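Local structure of gifsy-2 prophage ATP-binding sugar transporter-like protein (2PP6) at residues C34-S39 and K53-F58; V62-G67 and T80-F85; F23-N28 and V71-E76; N28-D33 and R66-V71; S75-T80 and L91-N96. The protein is of unestablished function but may bind ATP and take part in sugar transport. All coordinates share one frame; numbering follows the deposited sequence.

Contact 1 (C34-S39 and K53-F58); sequences CIVVES and KNVVVF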
# COMPACT_ATOMS: atom_id res chain seq x y z
N CYS A 34 -1.39 -27.41 -1.92
CA CYS A 34 -1.61 -25.96 -1.95
C CYS A 34 -0.92 -25.23 -0.79
O CYS A 34 -0.40 -25.85 0.13
CB CYS A 34 -3.10 -25.67 -1.91
SG CYS A 34 -3.91 -26.38 -0.47
N ILE A 35 -0.92 -23.90 -0.85
CA ILE A 35 -0.25 -23.12 0.18
C ILE A 35 -1.21 -22.55 1.22
O ILE A 35 -2.28 -21.99 0.91
CB ILE A 35 0.62 -21.97 -0.44
CG1 ILE A 35 1.98 -22.52 -0.88
CG2 ILE A 35 0.92 -20.90 0.61
CD1 ILE A 35 1.94 -23.69 -1.77
N VAL A 36 -0.81 -22.68 2.46
CA VAL A 36 -1.67 -22.21 3.52
C VAL A 36 -0.82 -21.42 4.51
O VAL A 36 0.39 -21.60 4.57
CB VAL A 36 -2.35 -23.47 4.15
CG1 VAL A 36 -1.80 -23.74 5.54
CG2 VAL A 36 -3.85 -23.32 4.12
N VAL A 37 -1.42 -20.51 5.25
CA VAL A 37 -0.63 -19.77 6.23
C VAL A 37 -1.33 -19.87 7.58
O VAL A 37 -2.54 -19.64 7.68
CB VAL A 37 -0.46 -18.28 5.81
CG1 VAL A 37 0.22 -17.50 6.92
CG2 VAL A 37 0.39 -18.19 4.53
N GLU A 38 -0.56 -20.24 8.61
CA GLU A 38 -1.10 -20.36 9.95
C GLU A 38 -1.67 -19.03 10.42
O GLU A 38 -1.08 -17.97 10.17
CB GLU A 38 -0.02 -20.85 10.91
CG GLU A 38 0.49 -22.22 10.51
CD GLU A 38 0.85 -23.11 11.70
OE1 GLU A 38 -0.03 -23.33 12.57
OE2 GLU A 38 2.00 -23.60 11.75
N SER A 39 -2.82 -19.08 11.08
CA SER A 39 -3.47 -17.86 11.55
C SER A 39 -2.65 -17.11 12.58
O SER A 39 -2.91 -15.94 12.85
CB SER A 39 -4.85 -18.18 12.12
OG SER A 39 -5.75 -18.49 11.07
N LYS A 53 -6.18 -26.50 15.17
CA LYS A 53 -5.40 -25.61 14.30
C LYS A 53 -6.26 -24.75 13.36
O LYS A 53 -7.34 -25.17 12.92
CB LYS A 53 -4.42 -26.45 13.48
CG LYS A 53 -3.43 -25.65 12.67
CD LYS A 53 -2.24 -25.22 13.49
CE LYS A 53 -1.42 -26.42 13.92
NZ LYS A 53 -0.19 -26.01 14.65
N ASN A 54 -5.77 -23.56 13.04
CA ASN A 54 -6.49 -22.63 12.16
C ASN A 54 -5.59 -22.08 11.05
O ASN A 54 -4.48 -21.63 11.32
CB ASN A 54 -7.06 -21.49 13.00
CG ASN A 54 -8.45 -21.12 12.58
OD1 ASN A 54 -8.64 -20.39 11.61
ND2 ASN A 54 -9.44 -21.66 13.28
N VAL A 55 -6.05 -22.10 9.80
CA VAL A 55 -5.22 -21.62 8.70
C VAL A 55 -6.03 -21.02 7.57
O VAL A 55 -7.18 -21.41 7.36
CB VAL A 55 -4.42 -22.76 8.07
CG1 VAL A 55 -3.76 -23.60 9.15
CG2 VAL A 55 -5.34 -23.61 7.20
N VAL A 56 -5.45 -20.08 6.83
CA VAL A 56 -6.18 -19.54 5.70
C VAL A 56 -5.48 -20.00 4.41
O VAL A 56 -4.26 -20.04 4.33
CB VAL A 56 -6.35 -18.00 5.77
CG1 VAL A 56 -5.90 -17.51 7.11
CG2 VAL A 56 -5.63 -17.34 4.65
N VAL A 57 -6.28 -20.38 3.42
CA VAL A 57 -5.80 -20.90 2.15
C VAL A 57 -5.48 -19.85 1.11
O VAL A 57 -6.36 -19.11 0.67
CB VAL A 57 -6.84 -21.89 1.57
CG1 VAL A 57 -6.31 -22.54 0.30
CG2 VAL A 57 -7.16 -22.93 2.61
N PHE A 58 -4.23 -19.79 0.67
CA PHE A 58 -3.85 -18.79 -0.32
C PHE A 58 -3.90 -19.24 -1.78
O PHE A 58 -4.22 -18.43 -2.65
CB PHE A 58 -2.46 -18.25 -0.00
CG PHE A 58 -2.47 -17.21 1.09
CD1 PHE A 58 -2.10 -15.91 0.82
CD2 PHE A 58 -2.85 -17.54 2.39
CE1 PHE A 58 -2.12 -14.94 1.83
CE2 PHE A 58 -2.87 -16.59 3.41
CZ PHE A 58 -2.51 -15.28 3.13
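V36 pushes its CG2 methyl into the opposing strand, where it meets CG2 of V55 at 3.4 Å and CG2 of V57 at 3.7 Å. With V36 and V55 crossing at about a right angle, these three buried valines form the compact part of the contact. On the other face V37 turns to F58. Its CG1 is anti to the backbone N (chi1 173°), which brings CG2, beside that N, obliquely against the F58 ring in an off-centre CH-pi contact, 4.2 Å from V37 CG2 to the ring centroid. F23 of helix 2-23 packs on V37, and I19 and A20 on F58, which stays partly exposed.

The backbones are neighbouring antiparallel strands of a closed six-strand barrel. V37 and V56 form the hydrogen-bonded pair, with V37 N to V56 O at 3.0 Å and V56 N to V37 O at 3.1 Å. I35 O extends the pairing by accepting from F58 N.

Toward S39 and K53 the grip loosens. S39 N still reaches N54 O at 3.1 Å, but S39 OG gives that carbonyl only a weak bond. K53 brings NZ to E38 OE1 in a weak salt bridge of 3.4 Å, while E38 OE2 pairs with R73.

Contact 2 (V62-G67 and T80-F85); sequences VIPRRG and TRIRRF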
# COMPACT_ATOMS: atom_id res chain seq x y z
N VAL A 62 -7.76 -24.62 -5.16
CA VAL A 62 -8.51 -25.53 -4.29
C VAL A 62 -9.75 -24.86 -3.74
O VAL A 62 -9.82 -23.63 -3.63
CB VAL A 62 -7.68 -26.03 -3.06
CG1 VAL A 62 -6.50 -26.86 -3.51
CG2 VAL A 62 -7.19 -24.85 -2.26
N ILE A 63 -10.73 -25.69 -3.39
CA ILE A 63 -11.98 -25.22 -2.78
C ILE A 63 -12.20 -26.16 -1.59
O ILE A 63 -12.86 -27.19 -1.71
CB ILE A 63 -13.21 -25.36 -3.71
CG1 ILE A 63 -12.80 -26.05 -5.01
CG2 ILE A 63 -13.80 -24.00 -3.98
CD1 ILE A 63 -13.95 -26.24 -5.98
N PRO A 64 -11.63 -25.81 -0.42
CA PRO A 64 -11.78 -26.65 0.76
C PRO A 64 -13.22 -26.84 1.23
O PRO A 64 -14.07 -25.98 1.04
CB PRO A 64 -10.91 -25.94 1.79
CG PRO A 64 -11.01 -24.50 1.39
CD PRO A 64 -10.88 -24.58 -0.11
N ARG A 65 -13.49 -28.00 1.84
CA ARG A 65 -14.83 -28.31 2.35
C ARG A 65 -14.84 -28.96 3.71
O ARG A 65 -13.86 -29.59 4.11
CB ARG A 65 -15.54 -29.25 1.38
CG ARG A 65 -16.29 -28.50 0.32
CD ARG A 65 -16.13 -29.14 -1.01
NE ARG A 65 -16.74 -28.30 -2.04
CZ ARG A 65 -16.33 -28.26 -3.30
NH1 ARG A 65 -15.30 -29.00 -3.70
NH2 ARG A 65 -16.95 -27.47 -4.17
N ARG A 66 -15.94 -28.79 4.44
CA ARG A 66 -16.06 -29.43 5.74
C ARG A 66 -16.01 -30.92 5.41
O ARG A 66 -16.70 -31.38 4.50
CB ARG A 66 -17.38 -29.04 6.40
CG ARG A 66 -17.41 -27.63 6.95
CD ARG A 66 -18.65 -26.89 6.52
NE ARG A 66 -19.87 -27.51 7.02
CZ ARG A 66 -21.01 -27.55 6.34
NH1 ARG A 66 -21.09 -27.01 5.13
NH2 ARG A 66 -22.09 -28.12 6.88
N GLY A 67 -15.18 -31.68 6.12
CA GLY A 67 -15.08 -33.10 5.83
C GLY A 67 -13.69 -33.45 5.33
O GLY A 67 -13.07 -34.42 5.81
N THR A 80 -13.27 -28.91 10.11
CA THR A 80 -14.52 -28.90 10.84
C THR A 80 -15.39 -27.69 10.52
O THR A 80 -16.61 -27.78 10.59
CB THR A 80 -14.28 -28.96 12.35
OG1 THR A 80 -13.66 -27.74 12.79
CG2 THR A 80 -13.38 -30.13 12.68
N ARG A 81 -14.78 -26.56 10.18
CA ARG A 81 -15.56 -25.37 9.81
C ARG A 81 -14.78 -24.45 8.88
O ARG A 81 -13.56 -24.47 8.84
CB ARG A 81 -16.02 -24.61 11.06
CG ARG A 81 -15.00 -23.69 11.67
CD ARG A 81 -15.53 -23.06 12.96
NE ARG A 81 -15.64 -24.01 14.06
CZ ARG A 81 -16.67 -24.85 14.24
NH1 ARG A 81 -17.69 -24.86 13.40
NH2 ARG A 81 -16.66 -25.68 15.28
N ILE A 82 -15.50 -23.62 8.15
CA ILE A 82 -14.88 -22.73 7.18
C ILE A 82 -15.37 -21.29 7.23
O ILE A 82 -16.53 -21.01 6.95
CB ILE A 82 -15.11 -23.30 5.75
CG1 ILE A 82 -14.20 -24.52 5.52
CG2 ILE A 82 -14.92 -22.22 4.70
CD1 ILE A 82 -14.39 -25.20 4.17
N ARG A 83 -14.49 -20.36 7.57
CA ARG A 83 -14.87 -18.95 7.61
C ARG A 83 -14.24 -18.18 6.45
O ARG A 83 -13.71 -18.76 5.51
CB ARG A 83 -14.45 -18.33 8.93
CG ARG A 83 -15.24 -18.85 10.07
CD ARG A 83 -14.41 -18.92 11.32
NE ARG A 83 -15.16 -19.60 12.36
CZ ARG A 83 -14.65 -19.96 13.53
NH1 ARG A 83 -13.37 -19.71 13.80
NH2 ARG A 83 -15.42 -20.57 14.43
N ARG A 84 -14.32 -16.87 6.52
CA ARG A 84 -13.71 -16.08 5.48
C ARG A 84 -12.72 -15.13 6.12
O ARG A 84 -12.91 -14.65 7.24
CB ARG A 84 -14.77 -15.31 4.70
CG ARG A 84 -14.93 -15.80 3.28
CD ARG A 84 -15.34 -17.26 3.26
NE ARG A 84 -14.78 -17.98 2.11
CZ ARG A 84 -15.09 -19.23 1.79
NH1 ARG A 84 -15.96 -19.91 2.53
NH2 ARG A 84 -14.51 -19.81 0.74
N PHE A 85 -11.63 -14.91 5.41
CA PHE A 85 -10.60 -14.00 5.88
C PHE A 85 -10.22 -13.22 4.65
O PHE A 85 -9.42 -13.68 3.83
CB PHE A 85 -9.40 -14.77 6.42
CG PHE A 85 -8.38 -13.89 7.05
CD1 PHE A 85 -8.53 -13.48 8.37
CD2 PHE A 85 -7.29 -13.44 6.32
CE1 PHE A 85 -7.59 -12.63 8.96
CE2 PHE A 85 -6.34 -12.59 6.90
CZ PHE A 85 -6.50 -12.18 8.23
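I82 lays its terminal methyl over the backbone running from P64 to R66. I82 CD1 lies 3.6 Å from R65 CA and 3.9 Å from R66 N, and it also faces the carbonyl of P64. The proline ring adds a looser apolar touch, with P64 CB 4.3 Å from I82 CD1. Two torsions carry the methyl there: CG1 stands anti to the carbonyl carbon (chi1 -74°) and CD1 continues straight on (chi2 177°), and the CG1-CD1 branch reaches across to the loop.

A second, thinner contact is made by R66. Its aliphatic stem does the touching, with R66 CG 3.7 Å from T80 O and 4.1 Å from R81 CA, before the chain bends at chi2 and chi3. No hydrogen bond joins 62-67 to 80-85, and between these two segments the surface contact is van der Waals packing alone. The loop's backbone bond to the strand lies just beyond, from G67 to V79, three residues before I82 on strand 75-85.

In the chain the loop links strand 53-57 to strand 69-72. L91 of strand 88-95 packs against both P64 and I82.

Contact 3 (F23-N28 and V71-E76); sequences FGMKVN and VLRGSE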
# COMPACT_ATOMS: atom_id res chain seq x y z
N PHE A 23 5.36 -16.79 4.76
CA PHE A 23 4.87 -17.69 5.80
C PHE A 23 4.11 -18.92 5.29
O PHE A 23 3.81 -19.83 6.05
CB PHE A 23 3.98 -16.90 6.77
CG PHE A 23 4.51 -15.53 7.10
CD1 PHE A 23 5.76 -15.37 7.69
CD2 PHE A 23 3.76 -14.39 6.81
CE1 PHE A 23 6.26 -14.10 7.98
CE2 PHE A 23 4.26 -13.12 7.09
CZ PHE A 23 5.51 -12.98 7.68
N GLY A 24 3.82 -18.96 3.99
CA GLY A 24 3.10 -20.11 3.46
C GLY A 24 3.71 -21.48 3.70
O GLY A 24 4.94 -21.64 3.73
N MSE A 25 2.85 -22.48 3.88
CA MSE A 25 3.26 -23.86 4.07
C MSE A 25 2.68 -24.65 2.92
O MSE A 25 1.64 -24.27 2.37
CB MSE A 25 2.69 -24.46 5.33
CG MSE A 25 3.26 -23.96 6.60
SE MSE A 25 2.53 -25.05 7.99
CE MSE A 25 0.68 -24.51 7.83
N LYS A 26 3.33 -25.75 2.56
CA LYS A 26 2.86 -26.61 1.48
C LYS A 26 2.00 -27.65 2.18
O LYS A 26 2.43 -28.32 3.11
CB LYS A 26 4.04 -27.24 0.76
CG LYS A 26 3.69 -28.35 -0.21
CD LYS A 26 3.13 -27.82 -1.49
CE LYS A 26 3.93 -28.35 -2.66
NZ LYS A 26 4.02 -29.84 -2.61
N VAL A 27 0.77 -27.79 1.73
CA VAL A 27 -0.13 -28.68 2.42
C VAL A 27 -1.06 -29.39 1.45
O VAL A 27 -1.35 -28.87 0.37
CB VAL A 27 -0.92 -27.84 3.46
CG1 VAL A 27 -2.40 -27.80 3.13
CG2 VAL A 27 -0.64 -28.34 4.83
N ASN A 28 -1.53 -30.57 1.82
CA ASN A 28 -2.42 -31.31 0.95
C ASN A 28 -3.84 -31.29 1.49
O ASN A 28 -4.07 -31.71 2.63
CB ASN A 28 -1.93 -32.75 0.79
CG ASN A 28 -2.67 -33.50 -0.30
OD1 ASN A 28 -3.85 -33.86 -0.14
ND2 ASN A 28 -1.99 -33.75 -1.42
N VAL A 71 -3.54 -32.88 5.10
CA VAL A 71 -2.27 -33.34 5.66
C VAL A 71 -1.39 -32.13 5.87
O VAL A 71 -1.01 -31.45 4.91
CB VAL A 71 -1.53 -34.30 4.73
CG1 VAL A 71 -0.22 -34.71 5.38
CG2 VAL A 71 -2.40 -35.52 4.44
N LEU A 72 -1.07 -31.85 7.12
CA LEU A 72 -0.26 -30.69 7.44
C LEU A 72 0.87 -31.06 8.38
O LEU A 72 0.64 -31.62 9.45
CB LEU A 72 -1.15 -29.61 8.06
CG LEU A 72 -0.54 -28.51 8.92
CD1 LEU A 72 0.63 -27.88 8.21
CD2 LEU A 72 -1.59 -27.47 9.22
N ARG A 73 2.09 -30.74 7.98
CA ARG A 73 3.26 -31.06 8.77
C ARG A 73 3.36 -32.53 9.18
O ARG A 73 3.87 -32.86 10.24
CB ARG A 73 3.32 -30.13 9.97
CG ARG A 73 4.21 -28.96 9.70
CD ARG A 73 4.09 -27.87 10.73
NE ARG A 73 5.09 -26.84 10.46
CZ ARG A 73 5.12 -25.65 11.06
NH1 ARG A 73 4.20 -25.35 11.96
NH2 ARG A 73 6.08 -24.78 10.76
N GLY A 74 2.87 -33.42 8.33
CA GLY A 74 2.95 -34.83 8.61
C GLY A 74 1.76 -35.40 9.34
O GLY A 74 1.67 -36.61 9.51
N SER A 75 0.83 -34.56 9.77
CA SER A 75 -0.34 -35.05 10.50
C SER A 75 -1.62 -34.84 9.71
O SER A 75 -1.71 -33.94 8.88
CB SER A 75 -0.45 -34.35 11.85
OG SER A 75 0.85 -34.04 12.35
N GLU A 76 -2.61 -35.68 9.98
CA GLU A 76 -3.87 -35.60 9.27
C GLU A 76 -4.90 -34.83 10.10
O GLU A 76 -4.98 -34.99 11.30
CB GLU A 76 -4.39 -37.01 8.94
CG GLU A 76 -5.45 -37.03 7.84
CD GLU A 76 -5.56 -38.38 7.14
OE1 GLU A 76 -5.91 -39.37 7.82
OE2 GLU A 76 -5.30 -38.44 5.92
O HOH W 1 3.16 -29.01 5.63
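The seam that closes the barrel runs here, where N28 on strand 25-29 pairs with V71 on strand 69-72, just ahead of the type I' turn L72-S75. N28 and V71 are an antiparallel hydrogen-bonded pair: V71 N reaches N28 O at 2.8 Å, and N28 N returns a longer bond to V71 O at 3.3 Å. Further toward the turn the strands part, and a water takes over the bridging. It donates to K26 O at 2.7 Å and accepts from R73 N at 3.1 Å.

Side chains also meet across the seam here. V27 places CG2 3.5 Å from L72 CB. M25, present as selenomethionine, folds at chi3 (-66°), which lets its CE methyl meet L72 CD1 at 3.4 Å, the two side chains crossing at about a right angle. Its selenium also sits over one face of the R73 guanidinium, toward the rim, with M25 SE 4.0 Å from R73 NE. The extended arginine also forms a salt bridge from NH1 to E38 OE2.

On its other side strand 25-29 is bonded to strand 32-38, M25 with V36 and V27 with C34. Helix 2-23 precedes it in the chain, and its F23 meets the ring of F41.

Contact 4 (N28-D33 and R66-V71); sequences NINGTD and RGDRVV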
# COMPACT_ATOMS: atom_id res chain seq x y z
N ASN A 28 -1.53 -30.57 1.82
CA ASN A 28 -2.42 -31.31 0.95
C ASN A 28 -3.84 -31.29 1.49
O ASN A 28 -4.07 -31.71 2.63
CB ASN A 28 -1.93 -32.75 0.79
CG ASN A 28 -2.67 -33.50 -0.30
OD1 ASN A 28 -3.85 -33.86 -0.14
ND2 ASN A 28 -1.99 -33.75 -1.42
N ILE A 29 -4.77 -30.78 0.68
CA ILE A 29 -6.18 -30.70 1.04
C ILE A 29 -7.00 -31.51 0.06
O ILE A 29 -7.01 -31.23 -1.13
CB ILE A 29 -6.69 -29.25 1.01
CG1 ILE A 29 -6.01 -28.44 2.13
CG2 ILE A 29 -8.20 -29.24 1.15
CD1 ILE A 29 -6.54 -27.02 2.29
N ASN A 30 -7.68 -32.52 0.57
CA ASN A 30 -8.48 -33.40 -0.26
C ASN A 30 -7.79 -33.83 -1.55
O ASN A 30 -8.37 -33.80 -2.62
CB ASN A 30 -9.83 -32.78 -0.58
CG ASN A 30 -10.83 -33.80 -1.01
OD1 ASN A 30 -10.91 -34.88 -0.42
ND2 ASN A 30 -11.60 -33.50 -2.05
N GLY A 31 -6.53 -34.24 -1.45
CA GLY A 31 -5.82 -34.70 -2.62
C GLY A 31 -5.10 -33.66 -3.45
O GLY A 31 -4.40 -34.03 -4.39
N THR A 32 -5.26 -32.38 -3.13
CA THR A 32 -4.60 -31.32 -3.88
C THR A 32 -3.59 -30.56 -3.02
O THR A 32 -3.90 -30.14 -1.91
CB THR A 32 -5.61 -30.28 -4.42
OG1 THR A 32 -6.72 -30.94 -5.05
CG2 THR A 32 -4.94 -29.38 -5.43
N ASP A 33 -2.39 -30.38 -3.56
CA ASP A 33 -1.37 -29.65 -2.84
C ASP A 33 -1.61 -28.16 -2.99
O ASP A 33 -2.01 -27.70 -4.05
CB ASP A 33 0.01 -30.03 -3.36
CG ASP A 33 0.33 -31.49 -3.11
OD1 ASP A 33 0.05 -31.97 -1.98
OD2 ASP A 33 0.86 -32.15 -4.03
N ARG A 66 -15.94 -28.79 4.44
CA ARG A 66 -16.06 -29.43 5.74
C ARG A 66 -16.01 -30.92 5.41
O ARG A 66 -16.70 -31.38 4.50
CB ARG A 66 -17.38 -29.04 6.40
CG ARG A 66 -17.41 -27.63 6.95
CD ARG A 66 -18.65 -26.89 6.52
NE ARG A 66 -19.87 -27.51 7.02
CZ ARG A 66 -21.01 -27.55 6.34
NH1 ARG A 66 -21.09 -27.01 5.13
NH2 ARG A 66 -22.09 -28.12 6.88
N GLY A 67 -15.18 -31.68 6.12
CA GLY A 67 -15.08 -33.10 5.83
C GLY A 67 -13.69 -33.45 5.33
O GLY A 67 -13.07 -34.42 5.81
N ASP A 68 -13.20 -32.66 4.36
CA ASP A 68 -11.87 -32.82 3.75
C ASP A 68 -10.78 -33.16 4.75
O ASP A 68 -10.74 -32.62 5.85
CB ASP A 68 -11.41 -31.52 3.07
CG ASP A 68 -12.15 -31.24 1.79
OD1 ASP A 68 -12.98 -32.07 1.37
OD2 ASP A 68 -11.89 -30.17 1.19
N ARG A 69 -9.91 -34.08 4.34
CA ARG A 69 -8.79 -34.45 5.18
C ARG A 69 -7.68 -33.54 4.69
O ARG A 69 -7.52 -33.29 3.49
CB ARG A 69 -8.41 -35.92 5.01
CG ARG A 69 -8.13 -36.40 3.60
CD ARG A 69 -7.74 -37.88 3.66
NE ARG A 69 -7.99 -38.60 2.41
CZ ARG A 69 -7.95 -39.93 2.29
NH1 ARG A 69 -7.68 -40.69 3.35
NH2 ARG A 69 -8.20 -40.50 1.12
N VAL A 70 -6.91 -33.01 5.64
CA VAL A 70 -5.83 -32.10 5.34
C VAL A 70 -4.55 -32.63 5.93
O VAL A 70 -4.47 -32.80 7.14
CB VAL A 70 -6.10 -30.73 5.97
CG1 VAL A 70 -4.91 -29.82 5.77
CG2 VAL A 70 -7.37 -30.14 5.39
N VAL A 71 -3.54 -32.88 5.10
CA VAL A 71 -2.27 -33.34 5.66
C VAL A 71 -1.39 -32.13 5.87
O VAL A 71 -1.01 -31.45 4.91
CB VAL A 71 -1.53 -34.30 4.73
CG1 VAL A 71 -0.22 -34.71 5.38
CG2 VAL A 71 -2.40 -35.52 4.44
O HOH W 2 -5.84 -34.64 1.73
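N30 and D68 lie stacked, the amide of one over the carboxylate of the other with their planes 8° apart. N30 CG is 3.6 Å from D68 OD1. Beside them N30 N donates to R69 O at 3.0 Å, nearly along the C=O axis, which continues the pairing begun by N28 and V71. On the barrel's inner face I29 and V70 lie side by side and point the same way, I29 CG1 being 3.9 Å from V70 CG2.

A water forms the next layer. It donates to R69 O and to N28 OD1, at 2.8 Å each, and ties the start of strand 69-72 to an asparagine side chain across the seam. N28 ND2 in turn donates to D33 OD1 at 2.8 Å, arriving from above the carboxylate plane, while N28 OD1 takes a weak bond from G31 N. These bonds reach G31 inside the type I' turn I29-T32 and D33 just after it; the turn links strands 25-29 and 32-38. D68 has an anchor too, since R65 N donates to its OD2.

R69 O is thus gripped by two donors, a backbone N-H and a water, and both polar ends of N28 are in use. The negative charge of D68 would be partly offset by the N-H of R65.

Contact 5 (S75-T80 and L91-N96); sequences SEFTVT and LTLEEN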
# COMPACT_ATOMS: atom_id res chain seq x y z
N SER A 75 0.83 -34.56 9.77
CA SER A 75 -0.34 -35.05 10.50
C SER A 75 -1.62 -34.84 9.71
O SER A 75 -1.71 -33.94 8.88
CB SER A 75 -0.45 -34.35 11.85
OG SER A 75 0.85 -34.04 12.35
N GLU A 76 -2.61 -35.68 9.98
CA GLU A 76 -3.87 -35.60 9.27
C GLU A 76 -4.90 -34.83 10.10
O GLU A 76 -4.98 -34.99 11.30
CB GLU A 76 -4.39 -37.01 8.94
CG GLU A 76 -5.45 -37.03 7.84
CD GLU A 76 -5.56 -38.38 7.14
OE1 GLU A 76 -5.91 -39.37 7.82
OE2 GLU A 76 -5.30 -38.44 5.92
N PHE A 77 -5.67 -33.98 9.44
CA PHE A 77 -6.68 -33.18 10.10
C PHE A 77 -7.97 -33.26 9.32
O PHE A 77 -8.02 -33.81 8.23
CB PHE A 77 -6.27 -31.71 10.17
CG PHE A 77 -5.01 -31.44 10.96
CD1 PHE A 77 -3.75 -31.61 10.38
CD2 PHE A 77 -5.09 -30.95 12.26
CE1 PHE A 77 -2.58 -31.28 11.08
CE2 PHE A 77 -3.92 -30.63 12.98
CZ PHE A 77 -2.67 -30.79 12.39
N THR A 78 -9.02 -32.70 9.90
CA THR A 78 -10.31 -32.67 9.25
C THR A 78 -10.83 -31.24 9.38
O THR A 78 -10.77 -30.63 10.45
CB THR A 78 -11.29 -33.67 9.91
OG1 THR A 78 -10.79 -35.00 9.72
CG2 THR A 78 -12.67 -33.59 9.28
N VAL A 79 -11.27 -30.69 8.26
CA VAL A 79 -11.80 -29.35 8.24
C VAL A 79 -13.18 -29.41 8.88
O VAL A 79 -14.14 -29.90 8.27
CB VAL A 79 -11.93 -28.83 6.79
CG1 VAL A 79 -12.71 -27.52 6.78
CG2 VAL A 79 -10.55 -28.63 6.20
N THR A 80 -13.27 -28.91 10.11
CA THR A 80 -14.52 -28.90 10.84
C THR A 80 -15.39 -27.69 10.52
O THR A 80 -16.61 -27.78 10.59
CB THR A 80 -14.28 -28.96 12.35
OG1 THR A 80 -13.66 -27.74 12.79
CG2 THR A 80 -13.38 -30.13 12.68
N LEU A 91 -9.77 -22.21 7.44
CA LEU A 91 -10.17 -23.53 7.90
C LEU A 91 -9.84 -23.88 9.36
O LEU A 91 -8.76 -23.57 9.87
CB LEU A 91 -9.54 -24.59 7.00
CG LEU A 91 -9.48 -24.30 5.49
CD1 LEU A 91 -8.88 -25.51 4.76
CD2 LEU A 91 -10.87 -23.99 4.96
N THR A 92 -10.80 -24.51 10.02
CA THR A 92 -10.60 -24.96 11.39
C THR A 92 -10.36 -26.45 11.22
O THR A 92 -11.22 -27.17 10.71
CB THR A 92 -11.84 -24.73 12.27
OG1 THR A 92 -12.03 -23.33 12.47
CG2 THR A 92 -11.65 -25.41 13.62
N LEU A 93 -9.17 -26.88 11.65
CA LEU A 93 -8.76 -28.27 11.51
C LEU A 93 -8.65 -29.02 12.82
O LEU A 93 -8.11 -28.49 13.80
CB LEU A 93 -7.40 -28.32 10.83
CG LEU A 93 -7.12 -27.35 9.70
CD1 LEU A 93 -5.66 -27.43 9.30
CD2 LEU A 93 -8.01 -27.69 8.53
N GLU A 94 -9.12 -30.26 12.82
CA GLU A 94 -9.04 -31.12 13.99
C GLU A 94 -8.22 -32.37 13.68
O GLU A 94 -8.32 -32.93 12.59
CB GLU A 94 -10.45 -31.52 14.46
CG GLU A 94 -11.29 -30.34 14.93
CD GLU A 94 -10.67 -29.57 16.09
OE1 GLU A 94 -11.19 -28.49 16.44
OE2 GLU A 94 -9.66 -30.05 16.65
N GLU A 95 -7.40 -32.80 14.65
CA GLU A 95 -6.56 -33.99 14.51
C GLU A 95 -7.43 -35.22 14.21
O GLU A 95 -8.64 -35.22 14.45
CB GLU A 95 -5.78 -34.23 15.80
CG GLU A 95 -5.24 -32.97 16.45
CD GLU A 95 -3.74 -32.80 16.28
OE1 GLU A 95 -3.21 -31.78 16.78
OE2 GLU A 95 -3.10 -33.67 15.65
N ASN A 96 -6.81 -36.28 13.70
CA ASN A 96 -7.54 -37.49 13.39
C ASN A 96 -7.15 -38.60 14.37
O ASN A 96 -6.73 -39.68 13.91
CB ASN A 96 -7.25 -37.92 11.95
CG ASN A 96 -8.15 -37.23 10.94
OD1 ASN A 96 -8.50 -36.06 11.10
ND2 ASN A 96 -8.52 -37.95 9.88
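The hairpin of strands 75-85 and 88-95 is centred here on T78 and E94, an antiparallel hydrogen-bonded pair. T78 N reaches E94 O at 2.8 Å, and E94 N reaches T78 O at 2.9 Å. The strands are strongly twisted, their directions 133° apart, as suits the wall of a small barrel.

On the buried face V79 sets CG2 between two leucines, 3.6 Å from L93 CD2 and 3.8 Å from L91 CD1. F77 crosses L93 at about a right angle, with F77 CB 3.6 Å from L93 CB; at the exposed end its ring lies beside the E95 carboxylate, planes 39° apart. T78 OG1 donates to N96 OD1 at 2.9 Å, tying down the last modelled residue.

T80 uses both its donors on one acceptor. T80 N meets T92 O at 2.8 Å, nearly in line with the C=O bond, whereas the T80 hydroxyl, placed between backbone N and carbonyl carbon (chi1 67°), comes from well above the carbonyl plane. Lying off the lone pairs, it probably adds less than the amide.

In the fold
From the N terminus, helix 2-23 leads to 23-28, where contact 3 opens, and contact 4 opens on the shared residue N28. Contact 1 then opens and closes between strands 32-38 and 53-57, nested inside the loop of contact 4, which is nested in that of contact 3. Contact 2 starts in the loop after strand 53-57 and overlaps contact 4 at R66 and G67. It crosses contacts 3 and 5, because it closes only at 80-85. Contact 5, opening on S75 and E76 where contact 3 ends, closes last at 91-96. Contacts 3 and 4 seal strand 25-29 to strand 69-72, contacts 1 and 5 join neighbouring strands, and contact 2 lays a loop over the wall.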